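Long-range contact in nicotinate-nucleotide pyrophosphorylase (Pyrococcus furiosus, PDB 2I14), which probably catalyses the joining of nicotinate to phosphoribosyl pyrophosphate, driven by ATP, to give nicotinate mononucleotide on the route to NAD: residues L115-A125 with A297-F306. Sequence-based numbering, arbitrary orientation.
Sequences LSQASGIATAA and AIASAKPVDF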
loop_
_atom_site.group_PDB
_atom_site.type_symbol
_atom_site.label_atom_id
_atom_site.label_comp_id
_atom_site.label_asym_id
_atom_site.label_seq_id
_atom_site.Cartn_x
_atom_site.Cartn_y
_atom_site.Cartn_z
ATOM N N LEU A 115 -17.276 -26.256 -21.165
ATOM C CA LEU A 115 -15.948 -26.475 -20.600
ATOM C C LEU A 115 -15.629 -25.409 -19.544
ATOM O O LEU A 115 -15.182 -25.713 -18.444
ATOM C CB LEU A 115 -14.888 -26.459 -21.724
ATOM C CG LEU A 115 -15.066 -27.456 -22.904
ATOM C CD1 LEU A 115 -14.126 -27.135 -24.068
ATOM C CD2 LEU A 115 -14.823 -28.865 -22.424
ATOM N N SER A 116 -15.914 -24.159 -19.883
ATOM C CA SER A 116 -15.629 -23.009 -19.034
ATOM C C SER A 116 -16.113 -22.975 -17.590
ATOM O O SER A 116 -15.311 -22.854 -16.662
ATOM C CB SER A 116 -16.111 -21.749 -19.728
ATOM O OG SER A 116 -15.470 -21.636 -20.975
ATOM N N GLN A 117 -17.415 -23.069 -17.379
ATOM C CA GLN A 117 -17.916 -22.976 -16.023
ATOM C C GLN A 117 -17.607 -24.219 -15.179
ATOM O O GLN A 117 -17.356 -24.123 -13.975
ATOM C CB GLN A 117 -19.417 -22.693 -16.067
ATOM C CG GLN A 117 -20.000 -22.164 -14.767
ATOM C CD GLN A 117 -21.510 -21.884 -14.856
ATOM O OE1 GLN A 117 -22.120 -21.430 -13.883
ATOM N NE2 GLN A 117 -22.112 -22.150 -16.028
ATOM N N ALA A 118 -17.635 -25.384 -15.819
ATOM C CA ALA A 118 -17.343 -26.636 -15.132
ATOM C C ALA A 118 -15.894 -26.581 -14.678
ATOM O O ALA A 118 -15.590 -26.740 -13.482
ATOM C CB ALA A 118 -17.547 -27.807 -16.065
ATOM N N SER A 119 -15.001 -26.352 -15.638
ATOM C CA SER A 119 -13.580 -26.247 -15.341
ATOM C C SER A 119 -13.353 -25.238 -14.230
ATOM O O SER A 119 -12.511 -25.447 -13.348
ATOM C CB SER A 119 -12.818 -25.829 -16.591
ATOM O OG SER A 119 -12.708 -26.930 -17.482
ATOM N N GLY A 120 -14.117 -24.150 -14.286
ATOM C CA GLY A 120 -14.012 -23.122 -13.276
ATOM C C GLY A 120 -14.330 -23.660 -11.892
ATOM O O GLY A 120 -13.517 -23.579 -10.970
ATOM N N ILE A 121 -15.520 -24.222 -11.738
ATOM C CA ILE A 121 -15.920 -24.781 -10.459
ATOM C C ILE A 121 -14.950 -25.857 -9.967
ATOM O O ILE A 121 -14.577 -25.877 -8.788
ATOM C CB ILE A 121 -17.313 -25.366 -10.551
ATOM C CG1 ILE A 121 -18.294 -24.253 -10.918
ATOM C CG2 ILE A 121 -17.687 -26.015 -9.232
ATOM C CD1 ILE A 121 -19.752 -24.683 -10.991
ATOM N N ALA A 122 -14.538 -26.746 -10.866
ATOM C CA ALA A 122 -13.611 -27.813 -10.489
ATOM C C ALA A 122 -12.308 -27.259 -9.893
ATOM O O ALA A 122 -11.951 -27.570 -8.748
ATOM C CB ALA A 122 -13.304 -28.690 -11.697
ATOM N N THR A 123 -11.606 -26.439 -10.675
ATOM C CA THR A 123 -10.358 -25.835 -10.237
ATOM C C THR A 123 -10.559 -25.217 -8.870
ATOM O O THR A 123 -9.757 -25.412 -7.966
ATOM C CB THR A 123 -9.908 -24.745 -11.223
ATOM O OG1 THR A 123 -9.840 -25.307 -12.536
ATOM C CG2 THR A 123 -8.535 -24.210 -10.848
ATOM N N ALA A 124 -11.642 -24.468 -8.721
ATOM C CA ALA A 124 -11.930 -23.836 -7.450
ATOM C C ALA A 124 -11.918 -24.919 -6.388
ATOM O O ALA A 124 -11.173 -24.843 -5.415
ATOM C CB ALA A 124 -13.290 -23.178 -7.502
ATOM N N ALA A 125 -12.753 -25.931 -6.598
ATOM C CA ALA A 125 -12.868 -27.038 -5.674
ATOM C C ALA A 125 -11.525 -27.646 -5.279
ATOM O O ALA A 125 -11.179 -27.693 -4.087
ATOM C CB ALA A 125 -13.770 -28.108 -6.269
ATOM N N ALA A 297 -17.922 -20.143 -3.013
ATOM C CA ALA A 297 -16.539 -20.166 -3.484
ATOM C C ALA A 297 -16.271 -21.255 -4.514
ATOM O O ALA A 297 -15.255 -21.226 -5.209
ATOM C CB ALA A 297 -15.610 -20.333 -2.319
ATOM N N ILE A 298 -17.187 -22.212 -4.616
ATOM C CA ILE A 298 -17.023 -23.311 -5.561
ATOM C C ILE A 298 -18.080 -23.247 -6.639
ATOM O O ILE A 298 -17.756 -23.316 -7.818
ATOM C CB ILE A 298 -17.078 -24.716 -4.832
ATOM C CG1 ILE A 298 -15.906 -24.832 -3.842
ATOM C CG2 ILE A 298 -17.015 -25.859 -5.857
ATOM C CD1 ILE A 298 -15.892 -26.102 -3.068
ATOM N N ALA A 299 -19.341 -23.104 -6.240
ATOM C CA ALA A 299 -20.442 -23.052 -7.207
ATOM C C ALA A 299 -20.426 -21.768 -8.040
ATOM O O ALA A 299 -20.637 -21.783 -9.260
ATOM C CB ALA A 299 -21.777 -23.183 -6.485
ATOM N N SER A 300 -20.175 -20.659 -7.365
ATOM C CA SER A 300 -20.132 -19.368 -8.010
ATOM C C SER A 300 -18.704 -19.060 -8.438
ATOM O O SER A 300 -18.348 -17.894 -8.645
ATOM C CB SER A 300 -20.615 -18.280 -7.048
ATOM O OG SER A 300 -21.908 -18.569 -6.557
ATOM N N ALA A 301 -17.880 -20.092 -8.548
ATOM C CA ALA A 301 -16.501 -19.897 -8.964
ATOM C C ALA A 301 -16.504 -19.232 -10.346
ATOM O O ALA A 301 -17.482 -19.333 -11.067
ATOM C CB ALA A 301 -15.784 -21.247 -9.018
ATOM N N LYS A 302 -15.421 -18.552 -10.711
ATOM C CA LYS A 302 -15.349 -17.895 -12.005
ATOM C C LYS A 302 -14.978 -18.869 -13.107
ATOM O O LYS A 302 -14.118 -19.723 -12.919
ATOM C CB LYS A 302 -14.286 -16.802 -12.006
ATOM C CG LYS A 302 -14.415 -15.746 -10.932
ATOM C CD LYS A 302 -13.242 -14.768 -11.045
ATOM C CE LYS A 302 -12.976 -14.044 -9.739
ATOM N NZ LYS A 302 -11.692 -13.306 -9.842
ATOM N N PRO A 303 -15.606 -18.737 -14.284
ATOM C CA PRO A 303 -15.348 -19.589 -15.447
ATOM C C PRO A 303 -13.902 -19.451 -15.917
ATOM O O PRO A 303 -13.210 -18.516 -15.530
ATOM C CB PRO A 303 -16.306 -19.041 -16.487
ATOM C CG PRO A 303 -17.440 -18.538 -15.658
ATOM C CD PRO A 303 -16.759 -17.859 -14.527
ATOM N N VAL A 304 -13.453 -20.381 -16.756
ATOM C CA VAL A 304 -12.099 -20.345 -17.316
ATOM C C VAL A 304 -12.306 -19.736 -18.692
ATOM O O VAL A 304 -13.063 -20.275 -19.481
ATOM C CB VAL A 304 -11.509 -21.778 -17.448
ATOM C CG1 VAL A 304 -10.111 -21.728 -18.032
ATOM C CG2 VAL A 304 -11.474 -22.445 -16.083
ATOM N N ASP A 305 -11.656 -18.607 -18.962
ATOM C CA ASP A 305 -11.818 -17.903 -20.241
ATOM C C ASP A 305 -11.370 -18.784 -21.398
ATOM O O ASP A 305 -10.328 -18.533 -22.005
ATOM C CB ASP A 305 -11.008 -16.584 -20.247
ATOM C CG ASP A 305 -11.651 -15.492 -21.123
ATOM O OD1 ASP A 305 -10.979 -14.470 -21.447
ATOM O OD2 ASP A 305 -12.842 -15.652 -21.482
ATOM N N PHE A 306 -12.158 -19.817 -21.692
ATOM C CA PHE A 306 -11.862 -20.761 -22.777
ATOM C C PHE A 306 -12.284 -20.190 -24.133
ATOM O O PHE A 306 -13.381 -19.661 -24.269
ATOM C CB PHE A 306 -12.585 -22.098 -22.519
ATOM C CG PHE A 306 -11.767 -23.101 -21.751
ATOM C CD1 PHE A 306 -12.346 -23.875 -20.748
ATOM C CD2 PHE A 306 -10.418 -23.286 -22.036
ATOM C CE1 PHE A 306 -11.596 -24.817 -20.033
ATOM C CE2 PHE A 306 -9.653 -24.225 -21.327
ATOM C CZ PHE A 306 -10.248 -24.991 -20.322
#
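Ile-298, Phe-306 and Ser-116 bury the most surface where the chain following the short helix 296-299 runs along the long helix 108-131. The side chains of Ile-298 and Ile-121 cross at about a right angle. Their CG2 branches meet at 3.4 Å. In Ile-121 CG2 stands anti to the backbone N (chi1 -61°), which brings it to both CG2 and the carbonyl oxygen of Ile-298; CG1 runs past the same oxygen. CG2 of Ile-298 also reaches CB of Ala-125 at 4.0 Å. Beside this pair, CB of Ala-301 rests on CB of Ala-124 at 3.5 Å. Ile-153 and Ala-157 of helix 150-159 pack on the isoleucines.

In the middle, Gly-120 lets the extended chain lie close to the helix. Its CA faces the carbonyl oxygen of Lys-302 at 3.4 Å. One backbone hydrogen bond joins the segments, from Val-304 N to Ser-116 O at 3.1 Å. It is moderately bent, 155° at the hydrogen. Its donor stands above the carbonyl plane, on the face opposite Gly-120 N, so the helix keeps its own bond to the same oxygen.

At the far end the Phe-306 ring turns its edge to the helix. Ser-116 N and Ser-119 OG lie at that edge, with OG 3.5 Å from CE1. Val-304 CG1 lies over the centre of one face of the Phe-306 ring, 3.9 Å above the plane. Ser-116 OG packs against Phe-306 CB, but is hydrogen-bonded to Leu-112 O. Ser-119 OG is hydrogen-bonded to Val-63 N.

The arrangement fits the quinolinate phosphoribosyltransferase-like fold: the chain leaves strand 291-294 of the barrel, passes the buried middle of helix 108-131, and enters antiparallel strand 307-313.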